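Local atomic coordinates of methylmalonyl-CoA carboxyltransferase 5S subunit (Propionibacterium freudenreichii subsp. shermanii, PDB entry 1RQB), a protein that transfers a carboxyl group from the biotin of the 1.3S subunit to pyruvate, forming oxaloacetate, with one cobalt ion bound per subunit. Residues L30-M40 with A252-H262; D57-G68 with L93-L102. One frame throughout, in Å; residues are numbered along the deposited sequence.

Both contacts belong to the TIM barrel of the 5S subunit, about 15 Å apart, centre to centre. Interaction 1 joins the short helix 31-39, which follows strand 23-29, to the loop after strand 248-251. Interaction 2 pairs the next barrel strand, 63-68, with its neighbour 99-103, and lies in the chain between the two segments of interaction 1. Strand 23-29 lies between 248-251 and 63-68 in the sheet, linking the two contacts. They also touch directly: E65 of interaction 2 forms a salt bridge with R33 and probably a hydrogen bond with the backbone N of D34, bringing the paired strands into the surroundings of the cobalt and substrate site.

Interaction 1 (L30-M40 with A252-H262); sequences LVLRDAHQSLM and AISSMSLGPGH. With CO (cobalt (II) ion), chain B.
D34 OD1 is gripped from two directions: it binds the cobalt ion at 2.0 Å and accepts a hydrogen bond from H262 NE2 at 2.8 Å. The histidine comes in over the carboxylate, 60° out of its plane, with the ring and carboxylate planes 54° apart. The other oxygen, D34 OD2, takes a hydrogen bond from a water that is itself a cobalt ligand. L30 CD1 lies over one face of the H262 ring in a CH-pi contact, 3.5 Å from its centroid, so the imidazole is held both at its edge and on a face.

Farther along the helix, L39 splays its two methyls over the backbone of the opposing loop. L39 CD1 rests on M256 O, while CD2 meets L258 O in the beta turn from L258 to G261. L39 CD2 also lies 3.8 Å from P260 CD. S38 turns its OG back to D34 O and lays its CB against P260 O. At the far side the bent selenomethionine chains of M40 and M256 meet crosswise at their ends, their CE methyls 3.5 Å apart; V31 CG2 packs on M256 CG and on I253 CG2.

H226, H228 and carboxylated K195 complete the protein ligands. The contact thus builds part of the metal centre of a carboxyltransferase TIM barrel, with H262 as a second-shell partner of D34.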
# COMPACT_ATOMS: atom_id res chain seq x y z
N LEU A 30 5.64 -0.08 -15.23
CA LEU A 30 4.82 1.08 -15.61
C LEU A 30 5.42 2.42 -15.18
O LEU A 30 4.81 3.46 -15.41
CB LEU A 30 3.45 0.96 -14.93
CG LEU A 30 2.65 -0.31 -15.19
CD1 LEU A 30 1.48 -0.40 -14.19
CD2 LEU A 30 2.12 -0.28 -16.63
N VAL A 31 6.61 2.42 -14.59
CA VAL A 31 7.18 3.67 -14.07
C VAL A 31 7.33 4.77 -15.12
O VAL A 31 7.19 5.95 -14.79
CB VAL A 31 8.56 3.45 -13.37
CG1 VAL A 31 9.63 3.05 -14.40
CG2 VAL A 31 8.99 4.73 -12.63
N LEU A 32 7.59 4.42 -16.37
CA LEU A 32 7.82 5.45 -17.40
C LEU A 32 6.53 6.00 -18.01
O LEU A 32 6.58 6.94 -18.81
CB LEU A 32 8.73 4.91 -18.51
CG LEU A 32 10.09 4.40 -18.03
CD1 LEU A 32 10.86 3.87 -19.23
CD2 LEU A 32 10.88 5.52 -17.32
N ARG A 33 5.38 5.44 -17.66
CA ARG A 33 4.14 5.98 -18.25
C ARG A 33 3.03 6.09 -17.20
O ARG A 33 2.79 7.17 -16.65
CB ARG A 33 3.69 5.12 -19.44
CG ARG A 33 2.64 5.79 -20.37
CD ARG A 33 1.27 5.99 -19.73
NE ARG A 33 0.61 4.71 -19.47
CZ ARG A 33 -0.68 4.58 -19.21
NH1 ARG A 33 -1.46 5.65 -19.16
NH2 ARG A 33 -1.20 3.37 -19.01
N ASP A 34 2.37 4.99 -16.89
CA ASP A 34 1.20 5.05 -16.00
C ASP A 34 1.55 5.47 -14.57
O ASP A 34 0.74 6.13 -13.92
CB ASP A 34 0.46 3.70 -15.99
CG ASP A 34 -1.04 3.86 -15.75
OD1 ASP A 34 -1.69 2.85 -15.43
OD2 ASP A 34 -1.57 4.98 -15.90
N ALA A 35 2.73 5.12 -14.06
CA ALA A 35 3.03 5.49 -12.67
C ALA A 35 3.02 7.00 -12.48
O ALA A 35 2.37 7.51 -11.56
CB ALA A 35 4.38 4.90 -12.22
N HIS A 36 3.72 7.76 -13.33
CA HIS A 36 3.74 9.21 -13.10
C HIS A 36 2.46 9.85 -13.62
O HIS A 36 2.06 10.92 -13.16
CB HIS A 36 5.00 9.86 -13.68
CG HIS A 36 5.11 9.78 -15.16
ND1 HIS A 36 4.54 10.71 -16.00
CD2 HIS A 36 5.75 8.89 -15.96
CE1 HIS A 36 4.83 10.40 -17.25
NE2 HIS A 36 5.56 9.30 -17.25
N GLN A 37 1.79 9.21 -14.57
CA GLN A 37 0.51 9.75 -15.03
C GLN A 37 -0.49 9.71 -13.86
O GLN A 37 -1.24 10.65 -13.63
CB GLN A 37 -0.07 8.92 -16.18
CG GLN A 37 -1.46 9.41 -16.64
CD GLN A 37 -1.98 8.70 -17.89
OE1 GLN A 37 -1.25 8.48 -18.85
NE2 GLN A 37 -3.27 8.36 -17.88
N SER A 38 -0.45 8.62 -13.12
CA SER A 38 -1.39 8.38 -12.02
C SER A 38 -0.97 9.08 -10.73
O SER A 38 -1.83 9.48 -9.94
CB SER A 38 -1.50 6.87 -11.75
OG SER A 38 -1.91 6.18 -12.92
N LEU A 39 0.33 9.24 -10.50
CA LEU A 39 0.76 9.82 -9.22
C LEU A 39 1.17 11.29 -9.30
O LEU A 39 1.11 11.99 -8.29
CB LEU A 39 1.93 9.00 -8.67
CG LEU A 39 1.56 7.58 -8.22
CD1 LEU A 39 2.80 6.77 -7.94
CD2 LEU A 39 0.66 7.67 -6.98
N MSE A 40 1.60 11.78 -10.47
CA MSE A 40 2.06 13.17 -10.50
C MSE A 40 1.63 13.91 -11.78
O MSE A 40 2.41 14.66 -12.37
CB MSE A 40 3.57 13.23 -10.27
CG MSE A 40 4.41 12.32 -11.12
SE MSE A 40 5.94 11.65 -10.07
CE MSE A 40 5.09 10.19 -9.17
N ALA A 252 4.61 -1.14 -10.65
CA ALA A 252 5.44 0.07 -10.71
C ALA A 252 6.55 -0.04 -9.67
O ALA A 252 6.29 -0.49 -8.55
CB ALA A 252 4.58 1.32 -10.42
N ILE A 253 7.76 0.39 -10.02
CA ILE A 253 8.88 0.33 -9.07
C ILE A 253 8.41 0.93 -7.74
O ILE A 253 7.69 1.93 -7.71
CB ILE A 253 10.13 1.04 -9.65
CG1 ILE A 253 11.41 0.50 -8.98
CG2 ILE A 253 10.00 2.55 -9.51
CD1 ILE A 253 11.70 -0.97 -9.30
N SER A 254 8.84 0.34 -6.63
CA SER A 254 8.34 0.68 -5.28
C SER A 254 8.41 2.16 -4.90
O SER A 254 7.54 2.62 -4.17
CB SER A 254 9.02 -0.20 -4.21
OG SER A 254 10.40 0.08 -4.10
N SER A 255 9.39 2.93 -5.37
CA SER A 255 9.46 4.34 -4.98
C SER A 255 8.42 5.19 -5.74
O SER A 255 8.25 6.37 -5.46
CB SER A 255 10.87 4.90 -5.22
OG SER A 255 11.36 4.51 -6.50
N MSE A 256 7.72 4.58 -6.69
CA MSE A 256 6.70 5.27 -7.49
C MSE A 256 5.45 4.39 -7.53
O MSE A 256 4.89 4.18 -8.61
CB MSE A 256 7.18 5.41 -8.92
CG MSE A 256 8.47 6.15 -9.09
SE MSE A 256 8.06 8.01 -9.07
CE MSE A 256 7.43 8.19 -10.91
N SER A 257 5.00 3.90 -6.37
CA SER A 257 3.86 2.97 -6.33
C SER A 257 2.86 3.34 -5.23
O SER A 257 3.08 4.26 -4.44
CB SER A 257 4.38 1.55 -6.04
OG SER A 257 4.88 1.47 -4.72
N LEU A 258 1.76 2.58 -5.21
CA LEU A 258 0.65 2.66 -4.25
C LEU A 258 -0.25 3.88 -4.49
O LEU A 258 -0.01 4.70 -5.38
CB LEU A 258 1.16 2.63 -2.81
CG LEU A 258 1.93 1.34 -2.50
CD1 LEU A 258 2.28 1.29 -1.01
CD2 LEU A 258 1.10 0.13 -2.87
N GLY A 259 -1.30 3.99 -3.69
CA GLY A 259 -2.24 5.09 -3.87
C GLY A 259 -2.97 4.89 -5.19
O GLY A 259 -3.29 3.76 -5.55
N PRO A 260 -3.22 5.96 -5.96
CA PRO A 260 -3.91 5.91 -7.26
C PRO A 260 -3.02 5.27 -8.32
O PRO A 260 -3.40 5.12 -9.47
CB PRO A 260 -4.17 7.38 -7.59
CG PRO A 260 -3.93 8.12 -6.32
CD PRO A 260 -2.88 7.35 -5.60
N GLY A 261 -1.81 4.92 -7.89
CA GLY A 261 -0.85 4.26 -8.75
C GLY A 261 -1.04 2.76 -8.78
O GLY A 261 -2.18 2.28 -8.85
N HIS A 262 0.05 2.01 -8.65
CA HIS A 262 -0.00 0.55 -8.79
C HIS A 262 0.74 -0.17 -7.67
O HIS A 262 1.41 0.44 -6.84
CB HIS A 262 0.63 0.18 -10.14
CG HIS A 262 0.18 1.07 -11.26
ND1 HIS A 262 0.75 2.31 -11.49
CD2 HIS A 262 -0.81 0.93 -12.17
CE1 HIS A 262 0.12 2.90 -12.50
NE2 HIS A 262 -0.83 2.08 -12.93
CO CO B . -3.63 2.36 -15.65
O HOH W 1 -4.13 4.56 -15.85

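Interaction 2 (D57-G68 with L93-L102); sequences DAAGYWSVECWG and LMPNSRLQML
Strands 63-66 and 99-102 run parallel, the axes of these short segments diverging by 44°: V64 N bonds to R98 O, V64 O receives Q100 N, and C66 N reaches Q100 O at 3.0 Å, before a beta bulge between E65 and W67 shifts the register by one residue.

At the start of the contact, D57 holds the turn from M94 to S97. Its OD1 accepts the backbone N of N96 through the syn lone pair and, from above the carboxylate plane, the hydroxyl of S97 at 2.7 Å. D57 OD2 takes N96 ND2, also on its syn side, at 2.9 Å.

R98, extended from CG to NE, lays its guanidinium flat on the indole of W62, the planes 14° apart and the centres 4.1 Å apart. NH1 meanwhile gives an in-plane hydrogen bond to W62 O at 2.8 Å, fixing the rotation of the group. S63 OG donates to Q100 OE1 at 2.6 Å, coming from above the amide plane; that oxygen also lies near the edge of the W62 ring. A water joins Q100 NE2 to E65 OE1, while E65 OE2 carries the salt bridge to R33.

V64 CG1 meets the SE and CE of M94, and V64 CG2 lies on S97 CB. Beyond the bulge M101 SE sits at the edge of the W67 ring in a Met-aromatic contact, with its CE against G68 CA. Through helices 71-77 and 83-93, the two strands form the parallel beta-alpha-beta arrangement of neighbouring strands in a TIM barrel.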
# COMPACT_ATOMS: atom_id res chain seq x y z
N ASP A 57 16.14 -1.67 -18.82
CA ASP A 57 16.37 -2.54 -19.99
C ASP A 57 16.99 -3.88 -19.59
O ASP A 57 16.80 -4.87 -20.28
CB ASP A 57 17.30 -1.83 -20.99
CG ASP A 57 17.53 -2.65 -22.26
OD1 ASP A 57 16.61 -2.73 -23.11
OD2 ASP A 57 18.62 -3.24 -22.39
N ALA A 58 17.73 -3.93 -18.49
CA ALA A 58 18.38 -5.19 -18.10
C ALA A 58 17.70 -5.85 -16.90
O ALA A 58 18.21 -6.85 -16.38
CB ALA A 58 19.85 -4.94 -17.77
N ALA A 59 16.56 -5.34 -16.46
CA ALA A 59 15.91 -5.88 -15.26
C ALA A 59 15.20 -7.21 -15.52
O ALA A 59 15.02 -8.00 -14.60
CB ALA A 59 14.94 -4.87 -14.68
N GLY A 60 14.78 -7.46 -16.76
CA GLY A 60 14.08 -8.70 -17.07
C GLY A 60 12.57 -8.60 -17.25
O GLY A 60 11.86 -9.61 -17.20
N TYR A 61 12.06 -7.40 -17.48
CA TYR A 61 10.61 -7.19 -17.63
C TYR A 61 10.11 -7.79 -18.95
O TYR A 61 10.84 -7.83 -19.94
CB TYR A 61 10.30 -5.70 -17.65
CG TYR A 61 10.60 -4.98 -16.37
CD1 TYR A 61 11.59 -3.99 -16.32
CD2 TYR A 61 9.86 -5.23 -15.22
CE1 TYR A 61 11.82 -3.25 -15.15
CE2 TYR A 61 10.08 -4.50 -14.04
CZ TYR A 61 11.06 -3.51 -14.02
OH TYR A 61 11.23 -2.75 -12.89
N TRP A 62 8.85 -8.21 -18.98
CA TRP A 62 8.24 -8.73 -20.21
C TRP A 62 8.10 -7.57 -21.19
O TRP A 62 8.37 -7.70 -22.39
CB TRP A 62 6.87 -9.34 -19.92
CG TRP A 62 6.24 -9.92 -21.17
CD1 TRP A 62 6.59 -11.08 -21.80
CD2 TRP A 62 5.27 -9.29 -22.00
NE1 TRP A 62 5.90 -11.20 -22.98
CE2 TRP A 62 5.08 -10.12 -23.13
CE3 TRP A 62 4.53 -8.10 -21.90
CZ2 TRP A 62 4.18 -9.80 -24.16
CZ3 TRP A 62 3.64 -7.77 -22.93
CH2 TRP A 62 3.48 -8.62 -24.05
N SER A 63 7.68 -6.42 -20.67
CA SER A 63 7.55 -5.19 -21.48
C SER A 63 7.71 -3.99 -20.56
O SER A 63 7.62 -4.10 -19.34
CB SER A 63 6.19 -5.11 -22.21
OG SER A 63 5.12 -4.86 -21.31
N VAL A 64 7.97 -2.84 -21.17
CA VAL A 64 8.14 -1.56 -20.47
C VAL A 64 7.13 -0.57 -21.04
O VAL A 64 7.24 -0.16 -22.20
CB VAL A 64 9.57 -1.03 -20.69
CG1 VAL A 64 9.75 0.32 -20.00
CG2 VAL A 64 10.60 -2.06 -20.15
N GLU A 65 6.13 -0.19 -20.26
CA GLU A 65 5.14 0.76 -20.79
C GLU A 65 5.80 2.14 -20.76
O GLU A 65 6.25 2.59 -19.71
CB GLU A 65 3.86 0.74 -19.94
CG GLU A 65 2.70 1.47 -20.61
CD GLU A 65 1.55 1.75 -19.67
OE1 GLU A 65 0.42 1.30 -19.96
OE2 GLU A 65 1.77 2.43 -18.64
N CYS A 66 5.89 2.82 -21.90
CA CYS A 66 6.60 4.10 -21.89
C CYS A 66 5.99 5.12 -22.85
O CYS A 66 6.59 6.17 -23.10
CB CYS A 66 8.06 3.87 -22.29
SG CYS A 66 8.20 3.11 -23.93
N TRP A 67 4.80 4.86 -23.38
CA TRP A 67 4.24 5.83 -24.33
C TRP A 67 2.71 5.70 -24.37
O TRP A 67 2.13 4.74 -23.86
CB TRP A 67 4.84 5.59 -25.72
CG TRP A 67 5.04 6.85 -26.55
CD1 TRP A 67 5.79 7.94 -26.20
CD2 TRP A 67 4.51 7.12 -27.85
NE1 TRP A 67 5.77 8.87 -27.22
CE2 TRP A 67 4.99 8.40 -28.24
CE3 TRP A 67 3.67 6.42 -28.73
CZ2 TRP A 67 4.66 8.98 -29.48
CZ3 TRP A 67 3.34 7.00 -29.96
CH2 TRP A 67 3.84 8.27 -30.32
N GLY A 68 2.07 6.70 -24.97
CA GLY A 68 0.63 6.66 -25.07
C GLY A 68 -0.03 7.18 -23.81
O GLY A 68 0.61 7.81 -22.98
N LEU A 93 17.70 3.86 -25.92
CA LEU A 93 18.29 3.58 -24.60
C LEU A 93 17.86 2.21 -24.06
O LEU A 93 18.47 1.72 -23.11
CB LEU A 93 17.92 4.68 -23.61
CG LEU A 93 18.46 6.06 -23.98
CD1 LEU A 93 17.98 7.09 -22.96
CD2 LEU A 93 19.98 6.02 -24.03
N MSE A 94 16.82 1.61 -24.61
CA MSE A 94 16.38 0.29 -24.14
C MSE A 94 16.19 -0.62 -25.35
O MSE A 94 15.09 -1.10 -25.63
CB MSE A 94 15.07 0.43 -23.36
CG MSE A 94 15.18 1.40 -22.20
SE MSE A 94 13.58 1.48 -21.09
CE MSE A 94 12.39 2.45 -22.31
N PRO A 95 17.28 -0.90 -26.09
CA PRO A 95 17.24 -1.74 -27.29
C PRO A 95 16.82 -3.20 -27.14
O PRO A 95 16.42 -3.84 -28.11
CB PRO A 95 18.66 -1.61 -27.84
CG PRO A 95 19.47 -1.57 -26.58
CD PRO A 95 18.68 -0.59 -25.71
N ASN A 96 16.89 -3.75 -25.94
CA ASN A 96 16.55 -5.17 -25.76
C ASN A 96 15.16 -5.35 -25.16
O ASN A 96 14.76 -6.48 -24.87
CB ASN A 96 17.57 -5.83 -24.83
CG ASN A 96 18.99 -5.57 -25.27
OD1 ASN A 96 19.38 -5.94 -26.37
ND2 ASN A 96 19.77 -4.93 -24.40
N SER A 97 14.40 -4.28 -24.99
CA SER A 97 13.10 -4.41 -24.31
C SER A 97 11.92 -4.28 -25.28
O SER A 97 12.02 -3.65 -26.34
CB SER A 97 12.95 -3.31 -23.25
OG SER A 97 14.06 -3.26 -22.39
N ARG A 98 10.81 -4.89 -24.89
CA ARG A 98 9.56 -4.73 -25.65
C ARG A 98 8.92 -3.43 -25.16
O ARG A 98 8.52 -3.35 -24.00
CB ARG A 98 8.54 -5.85 -25.37
CG ARG A 98 8.92 -7.25 -25.76
CD ARG A 98 7.69 -8.16 -25.62
NE ARG A 98 8.00 -9.55 -25.93
CZ ARG A 98 8.67 -10.36 -25.12
NH1 ARG A 98 9.10 -9.94 -23.93
NH2 ARG A 98 8.93 -11.60 -25.51
N LEU A 99 8.85 -2.42 -26.01
CA LEU A 99 8.23 -1.16 -25.59
C LEU A 99 6.71 -1.31 -25.74
O LEU A 99 6.24 -1.93 -26.69
CB LEU A 99 8.73 0.01 -26.43
CG LEU A 99 10.25 0.20 -26.43
CD1 LEU A 99 10.59 1.55 -27.09
CD2 LEU A 99 10.79 0.16 -25.02
N GLN A 100 5.96 -0.75 -24.80
CA GLN A 100 4.50 -0.88 -24.83
C GLN A 100 3.84 0.49 -24.67
O GLN A 100 4.37 1.36 -23.98
CB GLN A 100 4.08 -1.81 -23.69
CG GLN A 100 2.60 -2.11 -23.61
CD GLN A 100 2.31 -3.26 -22.65
OE1 GLN A 100 3.00 -4.28 -22.67
NE2 GLN A 100 1.28 -3.10 -21.82
N MSE A 101 2.70 0.67 -25.33
CA MSE A 101 1.94 1.92 -25.21
C MSE A 101 0.47 1.59 -25.00
O MSE A 101 0.03 0.47 -25.25
CB MSE A 101 2.05 2.78 -26.48
CG MSE A 101 1.31 2.21 -27.70
SE MSE A 101 1.16 3.48 -29.20
CE MSE A 101 0.31 4.94 -28.24
N LEU A 102 -0.27 2.58 -24.52
CA LEU A 102 -1.73 2.49 -24.33
C LEU A 102 -2.35 3.36 -25.41
O LEU A 102 -2.00 4.54 -25.53
CB LEU A 102 -2.13 3.02 -22.94
CG LEU A 102 -3.64 2.96 -22.67
CD1 LEU A 102 -4.07 1.50 -22.54
CD2 LEU A 102 -4.00 3.73 -21.39
O HOH W 2 13.54 -5.57 -21.22
O HOH W 3 11.14 -6.48 -22.57
O HOH W 4 -0.06 -0.38 -21.99